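Local structure of halogenase (3E1T) at residues M61-K69 against M116-K124. The protein binds FAD and probably uses the flavin to chlorinate a precursor in the biosynthesis of chondrochloren. Sequence-based numbering, arbitrary orientation.
Sequences MLGLTDEMK and MLLRNSERK
With CG anti to the backbone N in both M116 (chi1 171°) and E67, and both chains extended beyond it, the two run alongside one another, pointing opposite ways. The methyl end of M116 reaches E67 and M68 in helix 65-69, where CE lies 3.5 Å from M68 SD and 3.8 Å from E67 CB. The E67 carboxylate meets R123 with the planes 47° apart: OE1 and NH2, 3.0 Å apart, form a salt bridge whose hydrogen bond is bent and weak. A water adds to this link, donating to E67 OE2 and M116 O while accepting from R123 NH2. L117 and L62 touch helix 17-27, which carries part of what is probably the GxGxxG motif of a Rossmann-type FAD-binding fold. Helix 52-61 ends in a Schellman motif at G63, and within that turn L62 O accepts from N120 ND2 (3.3 Å, N-H...O 157°), the donor standing above the carbonyl plane. With an alanine in place of N120, L62 O would probably lose this donor and a gap open beside L64, whose CD2 packs 3.6 Å from N120 CG. L64 CD1 presses tightly on L117 CD2 at 3.5 Å, their side chains nearly perpendicular.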
loop_
_atom_site.group_PDB
_atom_site.type_symbol
_atom_site.label_atom_id
_atom_site.label_comp_id
_atom_site.label_asym_id
_atom_site.label_seq_id
_atom_site.Cartn_x
_atom_site.Cartn_y
_atom_site.Cartn_z
ATOM N N MET A 61 -14.910 -12.251 -2.065
ATOM C CA MET A 61 -15.883 -11.879 -1.040
ATOM C C MET A 61 -16.794 -10.738 -1.510
ATOM O O MET A 61 -17.973 -10.689 -1.153
ATOM C CB MET A 61 -15.160 -11.480 0.252
ATOM C CG MET A 61 -16.042 -11.531 1.495
ATOM S SD MET A 61 -15.803 -12.960 2.587
ATOM C CE MET A 61 -15.327 -14.287 1.471
ATOM N N LEU A 62 -16.237 -9.827 -2.311
ATOM C CA LEU A 62 -17.011 -8.742 -2.910
ATOM C C LEU A 62 -17.839 -9.202 -4.119
ATOM O O LEU A 62 -18.701 -8.466 -4.600
ATOM C CB LEU A 62 -16.091 -7.589 -3.331
ATOM C CG LEU A 62 -15.331 -6.813 -2.241
ATOM C CD1 LEU A 62 -14.177 -6.041 -2.862
ATOM C CD2 LEU A 62 -16.255 -5.872 -1.468
ATOM N N GLY A 63 -17.562 -10.412 -4.604
ATOM C CA GLY A 63 -18.245 -10.972 -5.773
ATOM C C GLY A 63 -17.806 -10.348 -7.083
ATOM O O GLY A 63 -18.639 -10.034 -7.938
ATOM N N LEU A 64 -16.498 -10.164 -7.247
ATOM C CA LEU A 64 -15.968 -9.556 -8.467
ATOM C C LEU A 64 -15.088 -10.486 -9.302
ATOM O O LEU A 64 -14.546 -10.064 -10.328
ATOM C CB LEU A 64 -15.208 -8.260 -8.149
ATOM C CG LEU A 64 -16.027 -7.012 -7.824
ATOM C CD1 LEU A 64 -15.104 -5.855 -7.509
ATOM C CD2 LEU A 64 -16.969 -6.642 -8.968
ATOM N N THR A 65 -14.952 -11.739 -8.868
ATOM C CA THR A 65 -14.109 -12.719 -9.564
ATOM C C THR A 65 -14.305 -12.674 -11.084
ATOM O O THR A 65 -13.353 -12.432 -11.833
ATOM C CB THR A 65 -14.368 -14.154 -9.056
ATOM O OG1 THR A 65 -14.290 -14.186 -7.625
ATOM C CG2 THR A 65 -13.358 -15.121 -9.634
ATOM N N ASP A 66 -15.544 -12.878 -11.528
ATOM C CA ASP A 66 -15.840 -12.986 -12.955
ATOM C C ASP A 66 -15.517 -11.690 -13.690
ATOM O O ASP A 66 -14.903 -11.720 -14.757
ATOM C CB ASP A 66 -17.302 -13.400 -13.191
ATOM C CG ASP A 66 -17.715 -14.629 -12.380
ATOM O OD1 ASP A 66 -18.925 -14.957 -12.389
ATOM O OD2 ASP A 66 -16.851 -15.265 -11.729
ATOM N N GLU A 67 -15.907 -10.557 -13.105
ATOM C CA GLU A 67 -15.660 -9.247 -13.712
ATOM C C GLU A 67 -14.165 -8.901 -13.811
ATOM O O GLU A 67 -13.742 -8.216 -14.744
ATOM C CB GLU A 67 -16.426 -8.154 -12.967
ATOM C CG GLU A 67 -16.786 -6.956 -13.844
ATOM C CD GLU A 67 -17.505 -5.842 -13.087
ATOM O OE1 GLU A 67 -18.124 -6.118 -12.029
ATOM O OE2 GLU A 67 -17.457 -4.683 -13.563
ATOM N N MET A 68 -13.375 -9.387 -12.855
ATOM C CA MET A 68 -11.916 -9.239 -12.887
ATOM C C MET A 68 -11.314 -9.975 -14.087
ATOM O O MET A 68 -10.458 -9.431 -14.793
ATOM C CB MET A 68 -11.293 -9.779 -11.597
ATOM C CG MET A 68 -11.711 -9.062 -10.326
ATOM S SD MET A 68 -10.697 -7.621 -9.960
ATOM C CE MET A 68 -9.310 -8.421 -9.147
ATOM N N LYS A 69 -11.776 -11.209 -14.305
ATOM C CA LYS A 69 -11.332 -12.061 -15.414
ATOM C C LYS A 69 -11.540 -11.419 -16.782
ATOM O O LYS A 69 -10.687 -11.532 -17.666
ATOM C CB LYS A 69 -12.086 -13.390 -15.395
ATOM C CG LYS A 69 -11.800 -14.299 -14.213
ATOM C CD LYS A 69 -12.645 -15.568 -14.328
ATOM C CE LYS A 69 -11.974 -16.764 -13.665
ATOM N NZ LYS A 69 -12.083 -16.738 -12.176
ATOM N N MET A 116 -14.283 0.140 -11.464
ATOM C CA MET A 116 -14.889 -1.177 -11.349
ATOM C C MET A 116 -15.347 -1.462 -9.913
ATOM O O MET A 116 -16.479 -1.896 -9.691
ATOM C CB MET A 116 -13.907 -2.240 -11.856
ATOM C CG MET A 116 -14.319 -3.671 -11.608
ATOM S SD MET A 116 -13.258 -4.883 -12.436
ATOM C CE MET A 116 -13.580 -6.258 -11.341
ATOM N N LEU A 117 -14.475 -1.195 -8.945
ATOM C CA LEU A 117 -14.786 -1.386 -7.528
ATOM C C LEU A 117 -15.898 -0.479 -7.003
ATOM O O LEU A 117 -16.696 -0.909 -6.165
ATOM C CB LEU A 117 -13.527 -1.189 -6.657
ATOM C CG LEU A 117 -12.382 -2.209 -6.683
ATOM C CD1 LEU A 117 -11.197 -1.697 -5.854
ATOM C CD2 LEU A 117 -12.808 -3.579 -6.192
ATOM N N LEU A 118 -15.923 0.776 -7.454
ATOM C CA LEU A 118 -16.903 1.746 -6.939
ATOM C C LEU A 118 -18.294 1.456 -7.503
ATOM O O LEU A 118 -19.292 1.578 -6.794
ATOM C CB LEU A 118 -16.490 3.196 -7.230
ATOM C CG LEU A 118 -17.189 4.304 -6.407
ATOM C CD1 LEU A 118 -17.008 4.144 -4.890
ATOM C CD2 LEU A 118 -16.720 5.668 -6.823
ATOM N N ARG A 119 -18.340 1.060 -8.773
ATOM C CA ARG A 119 -19.578 0.595 -9.408
ATOM C C ARG A 119 -20.179 -0.593 -8.647
ATOM O O ARG A 119 -21.399 -0.667 -8.473
ATOM C CB ARG A 119 -19.313 0.239 -10.873
ATOM C CG ARG A 119 -19.578 1.361 -11.884
ATOM C CD ARG A 119 -18.776 2.633 -11.632
ATOM N NE ARG A 119 -19.374 3.477 -10.592
ATOM C CZ ARG A 119 -18.957 4.700 -10.275
ATOM N NH1 ARG A 119 -17.934 5.252 -10.914
ATOM N NH2 ARG A 119 -19.570 5.382 -9.318
ATOM N N ASN A 120 -19.320 -1.500 -8.175
ATOM C CA ASN A 120 -19.750 -2.673 -7.408
ATOM C C ASN A 120 -20.338 -2.275 -6.064
ATOM O O ASN A 120 -21.228 -2.960 -5.549
ATOM C CB ASN A 120 -18.584 -3.646 -7.197
ATOM C CG ASN A 120 -19.009 -4.946 -6.500
ATOM O OD1 ASN A 120 -19.928 -5.630 -6.945
ATOM N ND2 ASN A 120 -18.317 -5.299 -5.413
ATOM N N SER A 121 -19.820 -1.182 -5.496
ATOM C CA SER A 121 -20.347 -0.605 -4.254
ATOM C C SER A 121 -21.816 -0.224 -4.422
ATOM O O SER A 121 -22.657 -0.595 -3.601
ATOM C CB SER A 121 -19.547 0.640 -3.838
ATOM O OG SER A 121 -18.309 0.301 -3.231
ATOM N N GLU A 122 -22.098 0.527 -5.485
ATOM C CA GLU A 122 -23.452 0.961 -5.809
ATOM C C GLU A 122 -24.394 -0.228 -5.854
ATOM O O GLU A 122 -25.366 -0.282 -5.098
ATOM C CB GLU A 122 -23.466 1.705 -7.139
ATOM C CG GLU A 122 -22.742 3.027 -7.071
ATOM C CD GLU A 122 -22.516 3.652 -8.420
ATOM O OE1 GLU A 122 -22.486 2.915 -9.436
ATOM O OE2 GLU A 122 -22.351 4.892 -8.465
ATOM N N ARG A 123 -24.058 -1.190 -6.710
ATOM C CA ARG A 123 -24.804 -2.434 -6.873
ATOM C C ARG A 123 -24.952 -3.238 -5.581
ATOM O O ARG A 123 -25.868 -4.053 -5.461
ATOM C CB ARG A 123 -24.143 -3.314 -7.941
ATOM C CG ARG A 123 -24.015 -2.655 -9.315
ATOM C CD ARG A 123 -23.681 -3.685 -10.386
ATOM N NE ARG A 123 -22.444 -4.418 -10.099
ATOM C CZ ARG A 123 -21.263 -4.170 -10.666
ATOM N NH1 ARG A 123 -21.134 -3.203 -11.567
ATOM N NH2 ARG A 123 -20.206 -4.897 -10.328
ATOM N N LYS A 124 -24.051 -3.032 -4.625
ATOM C CA LYS A 124 -24.165 -3.714 -3.328
ATOM C C LYS A 124 -25.085 -2.947 -2.395
ATOM O O LYS A 124 -25.422 -3.422 -1.303
ATOM C CB LYS A 124 -22.789 -3.939 -2.680
ATOM C CG LYS A 124 -21.971 -5.051 -3.324
ATOM C CD LYS A 124 -22.608 -6.416 -3.120
ATOM C CE LYS A 124 -21.817 -7.510 -3.821
ATOM N NZ LYS A 124 -22.559 -8.800 -3.815
HETATM O O HOH W 1 -18.350 -3.317 -11.466
#